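PDB 4AN8: CRISPR-associated protein CasA/Cse1 from Thermus thermophilus, which probably takes part in CRISPR-based adaptive immunity as a subunit of the Cascade ribonucleoprotein complex, which targets invading nucleic acids. Local coordinates for residues L123-S126 with K127-E131. Sequence-based numbering, arbitrary orientation.
With ACT (acetate ion), chain D.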
ATOM      1  N   LEU A 123       6.802 -21.252  17.021  1.00 27.97           N
ATOM      2  CA  LEU A 123       5.579 -21.086  16.267  1.00 27.97           C
ATOM      3  C   LEU A 123       5.808 -21.474  14.827  1.00 27.97           C
ATOM      4  O   LEU A 123       6.889 -21.434  14.360  1.00 27.97           O
ATOM      5  CB  LEU A 123       5.077 -19.657  16.335  1.00 36.68           C
ATOM      6  CG  LEU A 123       4.812 -18.970  17.656  1.00 36.68           C
ATOM      7  CD1 LEU A 123       4.204 -17.654  17.456  1.00 36.68           C
ATOM      8  CD2 LEU A 123       3.963 -19.783  18.492  1.00 36.68           C
ATOM      9  N   PRO A 124       4.736 -21.902  14.133  1.00 24.57           N
ATOM     10  CA  PRO A 124       4.836 -22.231  12.703  1.00 24.57           C
ATOM     11  C   PRO A 124       5.087 -20.957  11.932  1.00 24.57           C
ATOM     12  O   PRO A 124       4.547 -19.922  12.331  1.00 24.57           O
ATOM     13  CB  PRO A 124       3.437 -22.746  12.339  1.00 24.27           C
ATOM     14  CG  PRO A 124       2.659 -22.811  13.631  1.00 24.27           C
ATOM     15  CD  PRO A 124       3.350 -21.965  14.631  1.00 24.27           C
ATOM     16  N   TRP A 125       5.875 -21.025  10.862  1.00 24.50           N
ATOM     17  CA  TRP A 125       6.161 -19.844  10.059  1.00 24.50           C
ATOM     18  C   TRP A 125       4.888 -19.259   9.483  1.00 24.50           C
ATOM     19  O   TRP A 125       4.862 -18.095   9.088  1.00 24.50           O
ATOM     20  CB  TRP A 125       7.172 -20.141   8.947  1.00 29.41           C
ATOM     21  CG  TRP A 125       6.639 -20.915   7.779  1.00 29.41           C
ATOM     22  CD1 TRP A 125       6.442 -22.262   7.710  1.00 29.41           C
ATOM     23  CD2 TRP A 125       6.276 -20.389   6.497  1.00 29.41           C
ATOM     24  NE1 TRP A 125       5.968 -22.610   6.476  1.00 29.41           N
ATOM     25  CE2 TRP A 125       5.855 -21.480   5.705  1.00 29.41           C
ATOM     26  CE3 TRP A 125       6.263 -19.102   5.940  1.00 29.41           C
ATOM     27  CZ2 TRP A 125       5.416 -21.327   4.376  1.00 29.41           C
ATOM     28  CZ3 TRP A 125       5.835 -18.945   4.610  1.00 29.41           C
ATOM     29  CH2 TRP A 125       5.414 -20.053   3.850  1.00 29.41           C
ATOM     30  N   SER A 126       3.817 -20.047   9.460  1.00 29.35           N
ATOM     31  CA  SER A 126       2.539 -19.560   8.941  1.00 29.35           C
ATOM     32  C   SER A 126       2.039 -18.299   9.662  1.00 29.35           C
ATOM     33  O   SER A 126       1.296 -17.514   9.086  1.00 29.35           O
ATOM     34  CB  SER A 126       1.485 -20.658   9.020  1.00 35.99           C
ATOM     35  OG  SER A 126       1.326 -21.088  10.356  1.00 35.99           O
ATOM     36  N   LYS A 127       2.451 -18.114  10.920  1.00 23.17           N
ATOM     37  CA  LYS A 127       2.117 -16.917  11.697  1.00 23.17           C
ATOM     38  C   LYS A 127       2.685 -15.603  11.077  1.00 23.17           C
ATOM     39  O   LYS A 127       2.217 -14.498  11.375  1.00 23.17           O
ATOM     40  CB  LYS A 127       2.620 -17.084  13.129  1.00 58.50           C
ATOM     41  CG  LYS A 127       2.627 -15.800  13.949  1.00 58.50           C
ATOM     42  CD  LYS A 127       1.317 -15.600  14.723  1.00 58.50           C
ATOM     43  CE  LYS A 127       1.333 -14.311  15.544  1.00 58.50           C
ATOM     44  NZ  LYS A 127       0.348 -14.358  16.657  1.00 58.50           N
ATOM     45  N   LEU A 128       3.705 -15.727  10.229  1.00 22.95           N
ATOM     46  CA  LEU A 128       4.267 -14.573   9.539  1.00 22.95           C
ATOM     47  C   LEU A 128       3.341 -14.052   8.459  1.00 22.95           C
ATOM     48  O   LEU A 128       3.481 -12.909   8.011  1.00 22.95           O
ATOM     49  CB  LEU A 128       5.585 -14.955   8.892  1.00 17.79           C
ATOM     50  CG  LEU A 128       6.721 -15.314   9.856  1.00 17.79           C
ATOM     51  CD1 LEU A 128       7.936 -15.762   9.054  1.00 17.79           C
ATOM     52  CD2 LEU A 128       7.053 -14.146  10.796  1.00 17.79           C
ATOM     53  N   LEU A 129       2.395 -14.890   8.038  1.00 27.53           N
ATOM     54  CA  LEU A 129       1.543 -14.575   6.899  1.00 27.53           C
ATOM     55  C   LEU A 129       0.188 -14.024   7.323  1.00 27.53           C
ATOM     56  O   LEU A 129      -0.341 -14.377   8.373  1.00 27.53           O
ATOM     57  CB  LEU A 129       1.315 -15.816   6.033  1.00 34.71           C
ATOM     58  CG  LEU A 129       2.519 -16.502   5.417  1.00 34.71           C
ATOM     59  CD1 LEU A 129       2.075 -17.794   4.783  1.00 34.71           C
ATOM     60  CD2 LEU A 129       3.191 -15.596   4.405  1.00 34.71           C
ATOM     61  N   PRO A 130      -0.388 -13.157   6.491  1.00 33.19           N
ATOM     62  CA  PRO A 130      -1.727 -12.627   6.763  1.00 33.19           C
ATOM     63  C   PRO A 130      -2.759 -13.748   6.774  1.00 33.19           C
ATOM     64  O   PRO A 130      -2.750 -14.585   5.874  1.00 33.19           O
ATOM     65  CB  PRO A 130      -1.972 -11.677   5.583  1.00 23.89           C
ATOM     66  CG  PRO A 130      -1.060 -12.173   4.507  1.00 23.89           C
ATOM     67  CD  PRO A 130       0.168 -12.648   5.232  1.00 23.89           C
ATOM     68  N   GLU A 131      -3.602 -13.762   7.801  1.00 58.26           N
ATOM     69  CA  GLU A 131      -4.731 -14.675   7.893  1.00 58.26           C
ATOM     70  C   GLU A 131      -5.973 -13.900   7.520  1.00 58.26           C
ATOM     71  O   GLU A 131      -6.489 -13.126   8.329  1.00 58.26           O
ATOM     72  CB  GLU A 131      -4.899 -15.185   9.321  1.00152.33           C
ATOM     73  CG  GLU A 131      -3.979 -16.311   9.708  1.00152.33           C
ATOM     74  CD  GLU A 131      -3.947 -16.527  11.206  1.00152.33           C
ATOM     75  OE1 GLU A 131      -4.638 -15.772  11.925  1.00152.33           O
ATOM     76  OE2 GLU A 131      -3.230 -17.441  11.664  1.00152.33           O
TER
HETATM   77  C   ACT D1498       0.954 -10.158  16.795  1.00 46.28           C
HETATM   78  O   ACT D1498       1.433  -9.571  15.780  1.00 46.67           O
HETATM   79  OXT ACT D1498       1.595 -11.164  17.218  1.00 46.25           O
HETATM   80  CH3 ACT D1498      -0.319  -9.682  17.458  1.00 46.50           C
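A short 3-10 segment, residues 125-128, in which Lys127, Leu128 and Leu129 bond to Pro124, Trp125 and Ser126, follows the short strand 123-124 and illustrates how three successive i to i+3 bonds wind a chain into a 3-10 coil as it leaves a strand. Lys127 N donates to Pro124 O at 3.1 Å, Leu128 N to Trp125 O at 2.9 Å, and Leu129 N to Ser126 O at 3.0 Å. All three bonds are fairly straight, yet each donor stands well above the plane of its carbonyl, by as much as 57° at Ser126.

Apolar contact between side chains is slight. Leu129, with CG anti to its carbonyl carbon (chi1 -60°), brings CD1 obliquely to the six-membered ring of Trp125, 3.9 Å from CZ3. The other end of the indole is fixed by NE1, which donates to Pro150 O. Lys127 runs the other way: a bend at chi2 (91°) carries its ammonium toward an acetate, probably from the crystallisation liquor, with a weak NZ to OXT bond of 3.5 Å; Arg250 also binds that ion.

Backbone hydrogen bonds pair Leu123 with Met264 and Trp125 with Arg262, strand 123-124 running antiparallel to strand 261-273, while Trp125, Leu128 and Leu129 pack on Ala160 of helix 154-167.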